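Local coordinates for protein toll-like receptor 13 (Mus musculus, PDB 4Z0C) that recognises bacterial 23S rRNA as an innate immune receptor and signals through MYD88 and TRAF6 to activate NF-kappa-B and inflammatory cytokine secretion, at residues N435-N440 and H457-I462; L463-F468 and Y486-L491; L479-L484 and L503-I508; L499-G504 and K528-E533. All coordinates share one frame; numbering follows the deposited sequence.

Contact 1: N435-N440 and H457-I462; sequences NIRTLN and HNCLKI. With nucleotides of chain C.
Asn-458 reaches back to the backbone at Ile-436, and its side chain is the one to follow. Its CB lies 3.4 Å from Ile-436 O. From there chi1 of -76° sets CG anti to the carbonyl carbon and beside the backbone N, with chi2 turning the amide so that OD1 comes to Ile-436 N. That N-H reaches OD1 at 3.1 Å, nearly straight at 167°, from a position tilted out of the carbonyl plane. OD1 also rests against CB, CG1 and CD1 of Ile-436, the two side chains running side by side. At the other branch, ND2 gives its hydrogens to Leu-455 O and Leu-431 O, so both ends of this buried amide are used.

Beyond the asparagine the two loops run roughly alongside each other. Cys-459 N donates to Ile-436 O at 3.0 Å, Lys-461 N to Arg-437 O at 3.1 Å, and Leu-439 N to Ile-462 O, closing a short parallel bridge between Thr-438 and Ile-462. Alongside these bonds Leu-460 CD2 packs on Ile-436 CG2 at 3.9 Å. The guanidinium of Arg-437 leaves this surface for Asp-433 and Asn-435 of the second subunit.

At the concave end, His-457 donates NE2 to N7 of G3 in the RNA (chain C) at 2.9 Å, the base nitrogen lying in the plane of the imidazole at its edge. The buried amide linking successive turns is one rung of the asparagine ladder of a leucine-rich repeat solenoid, here joining LRR 17 to LRR 18.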
# COMPACT_ATOMS: atom_id res chain seq x y z
N ASN A 435 -5.21 9.95 10.84
CA ASN A 435 -4.57 10.68 9.74
C ASN A 435 -3.27 11.30 10.20
O ASN A 435 -2.94 12.41 9.77
CB ASN A 435 -5.47 11.82 9.22
CG ASN A 435 -6.79 11.33 8.64
OD1 ASN A 435 -6.84 10.31 7.95
ND2 ASN A 435 -7.86 12.06 8.92
N ILE A 436 -2.54 10.65 11.09
CA ILE A 436 -1.40 11.32 11.69
C ILE A 436 -0.20 11.22 10.78
O ILE A 436 0.18 10.11 10.38
CB ILE A 436 -1.08 10.77 13.08
CG1 ILE A 436 -2.28 10.96 13.99
CG2 ILE A 436 0.12 11.49 13.65
CD1 ILE A 436 -2.31 10.04 15.22
N ARG A 437 0.39 12.39 10.44
CA ARG A 437 1.48 12.48 9.45
C ARG A 437 2.87 12.61 10.06
O ARG A 437 3.84 12.12 9.49
CB ARG A 437 1.25 13.63 8.46
CG ARG A 437 0.21 13.26 7.42
CD ARG A 437 -0.18 14.41 6.50
NE ARG A 437 -1.39 14.01 5.79
CZ ARG A 437 -1.64 14.28 4.52
NH1 ARG A 437 -0.78 14.99 3.79
NH2 ARG A 437 -2.77 13.85 3.97
N THR A 438 2.97 13.26 11.22
CA THR A 438 4.24 13.32 11.93
C THR A 438 4.06 13.09 13.43
O THR A 438 2.99 13.34 13.99
CB THR A 438 4.99 14.67 11.75
OG1 THR A 438 4.55 15.59 12.74
CG2 THR A 438 4.77 15.24 10.37
N LEU A 439 5.11 12.61 14.07
CA LEU A 439 5.11 12.37 15.50
C LEU A 439 6.09 13.36 16.13
O LEU A 439 7.26 13.41 15.75
CB LEU A 439 5.56 10.94 15.77
CG LEU A 439 4.91 10.09 16.84
CD1 LEU A 439 3.38 10.23 16.91
CD2 LEU A 439 5.31 8.62 16.60
N ASN A 440 5.59 14.18 17.05
CA ASN A 440 6.44 15.19 17.67
C ASN A 440 7.15 14.62 18.89
O ASN A 440 6.67 13.66 19.49
CB ASN A 440 5.62 16.42 18.07
CG ASN A 440 4.88 17.04 16.89
OD1 ASN A 440 3.64 17.12 16.90
ND2 ASN A 440 5.62 17.46 15.86
N HIS A 457 -1.61 2.27 10.21
CA HIS A 457 -2.56 2.79 9.23
C HIS A 457 -2.78 4.29 9.37
O HIS A 457 -3.88 4.80 9.16
CB HIS A 457 -3.90 2.07 9.34
CG HIS A 457 -3.86 0.63 8.94
ND1 HIS A 457 -3.90 0.23 7.62
CD2 HIS A 457 -3.84 -0.50 9.68
CE1 HIS A 457 -3.89 -1.09 7.56
NE2 HIS A 457 -3.87 -1.56 8.80
N ASN A 458 -1.73 4.99 9.76
CA ASN A 458 -1.73 6.44 9.67
C ASN A 458 -1.01 6.84 8.39
O ASN A 458 -0.93 6.04 7.45
CB ASN A 458 -1.06 7.02 10.89
CG ASN A 458 -1.96 6.96 12.09
OD1 ASN A 458 -2.90 7.75 12.19
ND2 ASN A 458 -1.73 5.99 12.97
N CYS A 459 -0.52 8.06 8.31
CA CYS A 459 0.29 8.44 7.15
C CYS A 459 1.66 8.89 7.61
O CYS A 459 2.20 9.86 7.09
CB CYS A 459 -0.37 9.59 6.36
SG CYS A 459 -2.21 9.62 6.31
N LEU A 460 2.24 8.19 8.59
CA LEU A 460 3.48 8.67 9.21
C LEU A 460 4.67 8.63 8.26
O LEU A 460 4.99 7.58 7.70
CB LEU A 460 3.81 7.89 10.48
CG LEU A 460 2.94 8.09 11.71
CD1 LEU A 460 3.26 7.01 12.76
CD2 LEU A 460 3.14 9.47 12.28
N LYS A 461 5.30 9.79 8.06
CA LYS A 461 6.53 9.90 7.26
C LYS A 461 7.68 10.32 8.17
O LYS A 461 8.78 9.77 8.10
CB LYS A 461 6.37 10.95 6.16
CG LYS A 461 5.34 10.62 5.09
CD LYS A 461 5.69 11.28 3.76
CE LYS A 461 4.48 11.41 2.83
NZ LYS A 461 3.69 10.17 2.66
N ILE A 462 7.41 11.30 9.02
CA ILE A 462 8.42 11.93 9.85
C ILE A 462 8.25 11.61 11.33
O ILE A 462 7.23 11.94 11.94
CB ILE A 462 8.39 13.48 9.70
CG1 ILE A 462 8.46 13.87 8.22
CG2 ILE A 462 9.51 14.14 10.49
CD1 ILE A 462 9.77 13.51 7.55
P G C 3 -4.35 -7.80 4.59
OP1 G C 3 -4.30 -6.55 3.81
OP2 G C 3 -4.04 -9.07 3.89
O5' G C 3 -3.37 -7.61 5.83
C5' G C 3 -2.04 -8.12 5.72
C4' G C 3 -1.48 -8.64 7.02
O4' G C 3 -1.21 -7.53 7.91
C3' G C 3 -2.37 -9.61 7.81
O3' G C 3 -1.54 -10.49 8.56
C2' G C 3 -3.06 -8.68 8.79
O2' G C 3 -3.50 -9.33 9.96
C1' G C 3 -1.94 -7.69 9.11
N9 G C 3 -2.36 -6.36 9.53
C8 G C 3 -3.16 -5.48 8.84
N7 G C 3 -3.32 -4.35 9.46
C5 G C 3 -2.57 -4.48 10.62
C6 G C 3 -2.35 -3.57 11.69
O6 G C 3 -2.80 -2.44 11.87
N1 G C 3 -1.51 -4.10 12.66
C2 G C 3 -0.96 -5.36 12.61
N2 G C 3 -0.19 -5.68 13.65
N3 G C 3 -1.16 -6.22 11.62
C4 G C 3 -1.96 -5.71 10.67

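Contact 2: L463-F468 and Y486-L491; sequences LEPNSF and YFHEHL
Leu-491 fills the tight half of this contact. One methyl, CD1, sits 3.6 Å from Leu-463 CB and 3.9 Å from Phe-468 CE2, so it is wedged between an aliphatic stem and the rim of a ring. The leucine gets there with CG anti to its own backbone N (chi1 174°), which brings a side chain that starts off away from the neighbouring turn back against it. Phe-468 lies alongside and offers its edge, CD2, to Leu-491 O at 3.5 Å, the oxygen lying near the ring plane. Leu-439 touches both Leu-463 and Phe-468 from the preceding repeat.

Pro-465 lies over one face of the His-488 imidazole, the two side chains crossing at about a right angle, though the closeness of the pair as modelled is doubtful. Toward the surface the contact becomes looser and more polar. Asn-466 N donates to His-490 O at 3.2 Å, almost straight at 170°, although the donor stands above the carbonyl plane. The amide of Asn-466 and the exposed imidazole of His-490 run side by side with nearly parallel planes, but the nearest side-chain atoms, Asn-466 OD1 and His-490 CB, are 4.1 Å apart.

Each segment is folded into a turn: type II from Glu-464 to Ser-467, with Ser-467 OG bonded to Glu-464 O at 2.7 Å, and type I from His-488 to Leu-491. On the convex side of the solenoid, then, consecutive repeats share an apolar seam on the inner side and one backbone hydrogen bond toward the surface, while the carboxylate of Glu-464 turns back to Asn-440 and His-441 of the preceding repeat.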
# COMPACT_ATOMS: atom_id res chain seq x y z
N LEU A 463 9.25 10.95 11.91
CA LEU A 463 9.28 10.70 13.34
C LEU A 463 10.41 11.50 13.97
O LEU A 463 11.58 11.17 13.80
CB LEU A 463 9.45 9.21 13.63
CG LEU A 463 8.43 8.21 13.09
CD1 LEU A 463 8.75 6.82 13.57
CD2 LEU A 463 7.06 8.58 13.52
N GLU A 464 10.06 12.58 14.67
CA GLU A 464 11.05 13.38 15.38
C GLU A 464 11.85 12.51 16.34
O GLU A 464 11.37 11.49 16.82
CB GLU A 464 10.36 14.53 16.14
CG GLU A 464 9.85 15.66 15.25
CD GLU A 464 9.34 16.89 16.05
OE1 GLU A 464 8.44 17.60 15.54
OE2 GLU A 464 9.83 17.16 17.17
N PRO A 465 13.09 12.91 16.61
CA PRO A 465 13.90 12.24 17.64
C PRO A 465 13.18 12.36 18.96
O PRO A 465 12.52 13.37 19.18
CB PRO A 465 15.18 13.07 17.67
CG PRO A 465 15.24 13.74 16.33
CD PRO A 465 13.83 13.99 15.94
N ASN A 466 13.30 11.35 19.83
CA ASN A 466 12.61 11.34 21.12
C ASN A 466 11.07 11.39 21.02
O ASN A 466 10.40 11.86 21.94
CB ASN A 466 13.12 12.47 22.03
CG ASN A 466 14.62 12.38 22.27
OD1 ASN A 466 15.18 11.29 22.42
ND2 ASN A 466 15.28 13.53 22.30
N SER A 467 10.52 10.93 19.90
CA SER A 467 9.08 10.78 19.75
C SER A 467 8.51 9.88 20.83
O SER A 467 7.40 10.09 21.31
CB SER A 467 8.74 10.18 18.38
OG SER A 467 8.70 11.17 17.38
N PHE A 468 9.29 8.87 21.21
CA PHE A 468 8.86 7.84 22.14
C PHE A 468 9.56 7.91 23.50
O PHE A 468 9.61 6.91 24.21
CB PHE A 468 9.10 6.45 21.52
CG PHE A 468 8.46 6.26 20.18
CD1 PHE A 468 7.09 6.13 20.06
CD2 PHE A 468 9.24 6.23 19.03
CE1 PHE A 468 6.50 5.95 18.84
CE2 PHE A 468 8.66 6.06 17.79
CZ PHE A 468 7.29 5.91 17.69
N TYR A 486 13.46 6.14 6.66
CA TYR A 486 14.75 6.09 7.37
C TYR A 486 14.56 6.26 8.87
O TYR A 486 13.51 6.75 9.31
CB TYR A 486 15.71 7.16 6.84
CG TYR A 486 15.37 8.58 7.26
CD1 TYR A 486 15.83 9.10 8.46
CD2 TYR A 486 14.61 9.40 6.43
CE1 TYR A 486 15.53 10.39 8.85
CE2 TYR A 486 14.31 10.70 6.81
CZ TYR A 486 14.77 11.19 8.02
OH TYR A 486 14.46 12.48 8.40
N PHE A 487 15.57 5.90 9.66
CA PHE A 487 15.49 5.99 11.12
C PHE A 487 16.48 7.00 11.69
O PHE A 487 17.67 6.92 11.42
CB PHE A 487 15.79 4.63 11.75
CG PHE A 487 15.00 3.49 11.17
CD1 PHE A 487 13.69 3.26 11.57
CD2 PHE A 487 15.57 2.64 10.22
CE1 PHE A 487 12.97 2.20 11.04
CE2 PHE A 487 14.85 1.59 9.69
CZ PHE A 487 13.54 1.37 10.10
N HIS A 488 15.99 7.92 12.50
CA HIS A 488 16.85 8.89 13.17
C HIS A 488 17.69 8.20 14.25
O HIS A 488 17.31 7.14 14.74
CB HIS A 488 16.02 10.02 13.79
CG HIS A 488 16.82 10.96 14.64
ND1 HIS A 488 17.48 12.05 14.12
CD2 HIS A 488 17.10 10.94 15.96
CE1 HIS A 488 18.12 12.68 15.09
NE2 HIS A 488 17.91 12.02 16.22
N GLU A 489 18.82 8.79 14.60
CA GLU A 489 19.72 8.26 15.64
C GLU A 489 19.06 7.87 16.96
O GLU A 489 19.34 6.82 17.52
CB GLU A 489 20.84 9.26 15.93
CG GLU A 489 21.63 8.91 17.18
CD GLU A 489 22.66 9.96 17.55
OE1 GLU A 489 22.79 10.96 16.81
OE2 GLU A 489 23.34 9.77 18.58
N HIS A 490 18.18 8.75 17.44
CA HIS A 490 17.56 8.58 18.75
C HIS A 490 16.06 8.36 18.61
O HIS A 490 15.27 8.81 19.44
CB HIS A 490 17.79 9.82 19.62
CG HIS A 490 19.21 10.04 20.00
ND1 HIS A 490 20.10 9.00 20.18
CD2 HIS A 490 19.90 11.18 20.27
CE1 HIS A 490 21.29 9.49 20.52
NE2 HIS A 490 21.19 10.81 20.58
N LEU A 491 15.67 7.67 17.55
CA LEU A 491 14.26 7.40 17.30
C LEU A 491 13.69 6.50 18.40
O LEU A 491 12.66 6.80 18.99
CB LEU A 491 14.09 6.75 15.93
CG LEU A 491 12.68 6.28 15.57
CD1 LEU A 491 11.68 7.41 15.76
CD2 LEU A 491 12.64 5.73 14.15

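Contact 3: L479-L484 and L503-I508; sequences LMYNSL and LGFNKI. With nucleotides of chain C.
Tyr-481 and Phe-505 lie flat on each other in an offset stack, ring planes 4° apart and centroids 4.5 Å apart. The slip is lengthwise: Phe-505 CB sits over the centre of the tyrosine ring, while Tyr-481 OH lies over the centre of the phenylalanine. Both side chains point the same way, toward the RNA, and the stack continues through His-457, whose ring packs on Tyr-481. Met-480, bent at chi2 and chi3, brings CE to the edge of Phe-505, 4.0 Å from CD2. The same methyl is 3.3 Å from N3 of G3 in chain C, and Tyr-481 OH is close to that nucleotide's C5'.

Behind the rings, Asn-506 stands beside Leu-484 with its amide set among backbone groups. ND2 donates in its own plane to Leu-479 O at 3.0 Å, with an angle of 173°, and its other hydrogen goes to Leu-503 O. OD1 takes Leu-484 N at 2.9 Å. Asn-482 ND2 reaches Leu-479 O from the opposite face, so this buried carbonyl is gripped by two amides. Tyr-481 N to Gly-504 O and Lys-507 N to Leu-484 O (2.8 Å) complete the backbone link, and Leu-503 CD2 packs against Leu-479 CB.

The chemistry thus divides: an asparagine ladder that satisfies backbone groups within, and at its concave edge a platform of rings and thioether in van der Waals contact with the guanosine, whose N7 is bonded by His-457.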
# COMPACT_ATOMS: atom_id res chain seq x y z
N LEU A 479 3.69 -0.03 14.21
CA LEU A 479 3.87 1.06 13.24
C LEU A 479 3.59 0.60 11.81
O LEU A 479 4.07 1.20 10.87
CB LEU A 479 5.28 1.64 13.32
CG LEU A 479 5.54 2.54 14.52
CD1 LEU A 479 7.02 2.79 14.75
CD2 LEU A 479 4.82 3.86 14.32
N MET A 480 2.84 -0.49 11.66
CA MET A 480 2.54 -1.04 10.34
C MET A 480 1.72 -0.11 9.47
O MET A 480 0.95 0.73 9.96
CB MET A 480 1.80 -2.37 10.49
CG MET A 480 2.55 -3.41 11.36
SD MET A 480 3.15 -4.89 10.51
CE MET A 480 1.64 -5.64 9.88
N TYR A 481 1.88 -0.25 8.16
CA TYR A 481 1.10 0.53 7.20
C TYR A 481 1.22 2.04 7.37
O TYR A 481 0.24 2.74 7.50
CB TYR A 481 -0.36 0.09 7.21
CG TYR A 481 -0.53 -1.29 6.66
CD1 TYR A 481 -0.65 -1.50 5.30
CD2 TYR A 481 -0.52 -2.39 7.50
CE1 TYR A 481 -0.79 -2.78 4.79
CE2 TYR A 481 -0.65 -3.68 7.00
CZ TYR A 481 -0.80 -3.86 5.64
OH TYR A 481 -0.93 -5.13 5.13
N ASN A 482 2.45 2.52 7.37
CA ASN A 482 2.72 3.93 7.27
C ASN A 482 3.63 4.19 6.09
O ASN A 482 3.64 3.41 5.15
CB ASN A 482 3.30 4.47 8.57
CG ASN A 482 2.24 4.66 9.64
OD1 ASN A 482 1.47 5.61 9.58
ND2 ASN A 482 2.20 3.74 10.60
N SER A 483 4.38 5.29 6.14
CA SER A 483 5.28 5.66 5.05
C SER A 483 6.68 5.95 5.56
O SER A 483 7.41 6.77 4.99
CB SER A 483 4.74 6.89 4.29
OG SER A 483 3.57 6.57 3.57
N LEU A 484 7.05 5.27 6.64
CA LEU A 484 8.37 5.46 7.23
C LEU A 484 9.42 4.90 6.28
O LEU A 484 9.16 3.89 5.62
CB LEU A 484 8.44 4.75 8.59
CG LEU A 484 7.27 5.16 9.50
CD1 LEU A 484 7.12 4.20 10.65
CD2 LEU A 484 7.43 6.61 10.02
N LEU A 503 6.98 -3.07 11.93
CA LEU A 503 7.28 -2.01 10.98
C LEU A 503 6.98 -2.45 9.55
O LEU A 503 7.51 -1.89 8.60
CB LEU A 503 8.74 -1.62 11.09
CG LEU A 503 9.16 -0.76 12.28
CD1 LEU A 503 10.69 -0.69 12.33
CD2 LEU A 503 8.58 0.62 12.20
N GLY A 504 6.17 -3.48 9.41
CA GLY A 504 5.88 -4.01 8.09
C GLY A 504 5.07 -3.03 7.27
O GLY A 504 4.44 -2.15 7.82
N PHE A 505 5.09 -3.19 5.95
CA PHE A 505 4.30 -2.36 5.04
C PHE A 505 4.53 -0.87 5.21
O PHE A 505 3.60 -0.07 5.21
CB PHE A 505 2.83 -2.72 5.12
CG PHE A 505 2.58 -4.19 4.95
CD1 PHE A 505 2.40 -4.72 3.68
CD2 PHE A 505 2.56 -5.04 6.04
CE1 PHE A 505 2.18 -6.08 3.51
CE2 PHE A 505 2.34 -6.40 5.88
CZ PHE A 505 2.16 -6.93 4.61
N ASN A 506 5.80 -0.50 5.36
CA ASN A 506 6.24 0.87 5.21
C ASN A 506 7.05 1.06 3.91
O ASN A 506 6.78 0.41 2.90
CB ASN A 506 7.04 1.29 6.44
CG ASN A 506 6.14 1.70 7.58
OD1 ASN A 506 5.73 2.85 7.66
ND2 ASN A 506 5.82 0.75 8.46
N LYS A 507 8.04 1.96 3.95
CA LYS A 507 8.89 2.23 2.79
C LYS A 507 10.35 2.14 3.19
O LYS A 507 11.16 2.97 2.78
CB LYS A 507 8.62 3.63 2.24
CG LYS A 507 7.28 3.78 1.55
CD LYS A 507 6.71 5.17 1.71
CE LYS A 507 5.70 5.45 0.61
NZ LYS A 507 6.30 6.25 -0.50
N ILE A 508 10.68 1.15 4.00
CA ILE A 508 12.03 1.00 4.51
C ILE A 508 12.87 0.28 3.48
O ILE A 508 12.84 -0.95 3.38
CB ILE A 508 12.04 0.28 5.87
CG1 ILE A 508 11.24 1.09 6.88
CG2 ILE A 508 13.47 0.09 6.34
CD1 ILE A 508 10.80 0.33 8.07
P G C 3 -4.35 -7.80 4.59
OP1 G C 3 -4.30 -6.55 3.81
OP2 G C 3 -4.04 -9.07 3.89
O5' G C 3 -3.37 -7.61 5.83
C5' G C 3 -2.04 -8.12 5.72
C4' G C 3 -1.48 -8.64 7.02
O4' G C 3 -1.21 -7.53 7.91
C3' G C 3 -2.37 -9.61 7.81
O3' G C 3 -1.54 -10.49 8.56
C2' G C 3 -3.06 -8.68 8.79
O2' G C 3 -3.50 -9.33 9.96
C1' G C 3 -1.94 -7.69 9.11
N9 G C 3 -2.36 -6.36 9.53
C8 G C 3 -3.16 -5.48 8.84
N7 G C 3 -3.32 -4.35 9.46
C5 G C 3 -2.57 -4.48 10.62
C6 G C 3 -2.35 -3.57 11.69
O6 G C 3 -2.80 -2.44 11.87
N1 G C 3 -1.51 -4.10 12.66
C2 G C 3 -0.96 -5.36 12.61
N2 G C 3 -0.19 -5.68 13.65
N3 G C 3 -1.16 -6.22 11.62
C4 G C 3 -1.96 -5.71 10.67

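Contact 4: L499-G504 and K528-E533; sequences LILKLG and KQLNLE. With nucleotides of chain C.
Asn-531 turns toward Gly-504 because its CG stands opposite the backbone N (chi1 -177°), which lays OD1 3.6 Å from the glycine CA. The same oxygen accepts Glu-533 N at 2.8 Å, nearly straight, closing an Asx turn just where the strand ends. Gly-504, with no side chain, lets OD1 sit this close to its CA. On the opposite face Leu-501 and Leu-530 share one conformation, each CG set away from its backbone N, and the two stand in the same direction with Leu-501 CD2 4.3 Å from Leu-530 CD1.

Strands 500-502 and 529-531 are parallel to within 1°, with axes 4.9 Å apart, and belong to the run of short parallel strands that lines the concave side of the leucine-rich repeat solenoid, LRR 20 against LRR 21. Leu-499 O starts the ladder by accepting from both Lys-528 N and Gln-529 N. Leu-501 N then donates to Gln-529 O, Asn-531 N to Leu-501 O, and Leu-503 N to Asn-531 O at 2.8 Å, this last in the carbonyl plane. Leu-530 and Leu-501 turn into the core, whereas Ile-500, Lys-502, Gln-529 and Asn-531 take the concave face. There Gln-529 OE1 rests against CG1 and CD1 of Ile-500, and Lys-502 packs on a guanine base of the RNA.

Glu-533 extends to the adenine of A5 in chain C, whose N6 donates to OE1 at 2.9 Å, while OE2 is 2.7 Å from N1; as both of these are normally acceptors, one of the two may be protonated.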
# COMPACT_ATOMS: atom_id res chain seq x y z
N LEU A 499 9.39 -5.28 23.58
CA LEU A 499 9.45 -6.71 23.22
C LEU A 499 9.11 -6.96 21.76
O LEU A 499 9.66 -7.85 21.12
CB LEU A 499 8.50 -7.53 24.08
CG LEU A 499 8.87 -7.60 25.56
CD1 LEU A 499 7.89 -8.49 26.33
CD2 LEU A 499 10.30 -8.08 25.71
N ILE A 500 8.16 -6.18 21.25
CA ILE A 500 7.61 -6.39 19.92
C ILE A 500 7.61 -5.07 19.18
O ILE A 500 7.11 -4.07 19.68
CB ILE A 500 6.15 -6.87 20.00
CG1 ILE A 500 6.05 -8.19 20.77
CG2 ILE A 500 5.57 -7.02 18.61
CD1 ILE A 500 4.60 -8.60 21.08
N LEU A 501 8.21 -5.07 17.99
CA LEU A 501 8.21 -3.89 17.13
C LEU A 501 7.77 -4.28 15.72
O LEU A 501 8.39 -5.11 15.07
CB LEU A 501 9.59 -3.24 17.11
CG LEU A 501 9.79 -2.08 16.14
CD1 LEU A 501 8.89 -0.90 16.48
CD2 LEU A 501 11.27 -1.63 16.11
N LYS A 502 6.69 -3.66 15.26
CA LYS A 502 6.08 -4.00 13.99
C LYS A 502 6.19 -2.86 12.97
O LYS A 502 5.56 -1.82 13.13
CB LYS A 502 4.62 -4.34 14.21
CG LYS A 502 4.40 -5.49 15.22
CD LYS A 502 2.95 -5.80 15.36
CE LYS A 502 2.74 -6.99 16.28
NZ LYS A 502 1.31 -7.37 16.37
N LEU A 503 6.98 -3.07 11.93
CA LEU A 503 7.28 -2.01 10.98
C LEU A 503 6.98 -2.45 9.55
O LEU A 503 7.51 -1.89 8.60
CB LEU A 503 8.74 -1.62 11.09
CG LEU A 503 9.16 -0.76 12.28
CD1 LEU A 503 10.69 -0.69 12.33
CD2 LEU A 503 8.58 0.62 12.20
N GLY A 504 6.17 -3.48 9.41
CA GLY A 504 5.88 -4.01 8.09
C GLY A 504 5.07 -3.03 7.27
O GLY A 504 4.44 -2.15 7.82
N LYS A 528 12.19 -9.00 21.13
CA LYS A 528 12.05 -10.41 20.80
C LYS A 528 11.47 -10.64 19.40
O LYS A 528 11.78 -11.65 18.76
CB LYS A 528 11.20 -11.13 21.86
CG LYS A 528 11.65 -10.82 23.28
CD LYS A 528 11.14 -11.83 24.30
CE LYS A 528 12.21 -12.11 25.34
NZ LYS A 528 13.54 -12.36 24.69
N GLN A 529 10.60 -9.73 18.95
CA GLN A 529 9.99 -9.86 17.62
C GLN A 529 10.08 -8.59 16.79
O GLN A 529 9.77 -7.49 17.25
CB GLN A 529 8.53 -10.30 17.73
CG GLN A 529 8.33 -11.39 18.76
CD GLN A 529 6.94 -12.03 18.69
OE1 GLN A 529 5.92 -11.40 18.98
NE2 GLN A 529 6.90 -13.31 18.32
N LEU A 530 10.56 -8.75 15.56
CA LEU A 530 10.69 -7.65 14.63
C LEU A 530 9.97 -8.00 13.34
O LEU A 530 10.27 -9.01 12.71
CB LEU A 530 12.17 -7.40 14.35
CG LEU A 530 12.58 -6.34 13.32
CD1 LEU A 530 11.85 -5.01 13.56
CD2 LEU A 530 14.10 -6.16 13.36
N ASN A 531 9.02 -7.16 12.94
CA ASN A 531 8.35 -7.36 11.66
C ASN A 531 8.78 -6.30 10.63
O ASN A 531 8.56 -5.12 10.83
CB ASN A 531 6.84 -7.33 11.86
CG ASN A 531 6.06 -7.61 10.59
OD1 ASN A 531 6.49 -7.24 9.49
ND2 ASN A 531 4.89 -8.24 10.73
N LEU A 532 9.39 -6.74 9.52
CA LEU A 532 9.79 -5.82 8.44
C LEU A 532 9.22 -6.30 7.12
O LEU A 532 9.81 -6.08 6.07
CB LEU A 532 11.30 -5.71 8.33
CG LEU A 532 12.01 -5.05 9.51
CD1 LEU A 532 13.50 -5.33 9.39
CD2 LEU A 532 11.75 -3.58 9.52
N GLU A 533 8.08 -6.96 7.17
CA GLU A 533 7.49 -7.49 5.96
C GLU A 533 7.00 -6.42 4.98
O GLU A 533 6.61 -5.32 5.37
CB GLU A 533 6.32 -8.40 6.32
CG GLU A 533 6.66 -9.51 7.28
CD GLU A 533 5.55 -10.54 7.37
OE1 GLU A 533 4.45 -10.28 6.84
OE2 GLU A 533 5.77 -11.62 7.97
P A C 5 -2.89 -17.37 10.01
OP1 A C 5 -3.80 -18.46 10.41
OP2 A C 5 -2.42 -16.39 11.02
O5' A C 5 -1.54 -17.98 9.43
C5' A C 5 -1.52 -19.16 8.65
C4' A C 5 -0.12 -19.71 8.58
O4' A C 5 0.62 -18.95 7.59
C3' A C 5 0.67 -19.62 9.89
O3' A C 5 1.54 -20.75 10.01
C2' A C 5 1.49 -18.33 9.71
O2' A C 5 2.71 -18.28 10.42
C1' A C 5 1.71 -18.28 8.20
N9 A C 5 1.73 -16.92 7.67
C8 A C 5 0.72 -16.31 6.96
N7 A C 5 1.00 -15.08 6.60
C5 A C 5 2.27 -14.86 7.12
C6 A C 5 3.10 -13.75 7.08
N6 A C 5 2.75 -12.60 6.49
N1 A C 5 4.31 -13.84 7.68
C2 A C 5 4.63 -14.99 8.27
N3 A C 5 3.92 -16.11 8.37
C4 A C 5 2.74 -15.99 7.76

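All four contacts join consecutive leucine-rich repeats of the receptor's ectodomain, at different points round the turn. Contact 4 is at the concave strands, where regular backbone bonding dominates. Contact 3, the most buried, shares Leu-503 and Gly-504 with it and carries on into the loop that follows. Contact 1 makes the same kind of loop crossing two repeats earlier, meeting contact 3 through Leu-460 and Asn-482. Contact 2 lies on the convex side, with apolar packing at its inner end, and is about 12 Å (nearest atom) from the RNA. Contacts 1, 3 and 4 each meet a nucleotide; contact 1 alone also touches the second subunit.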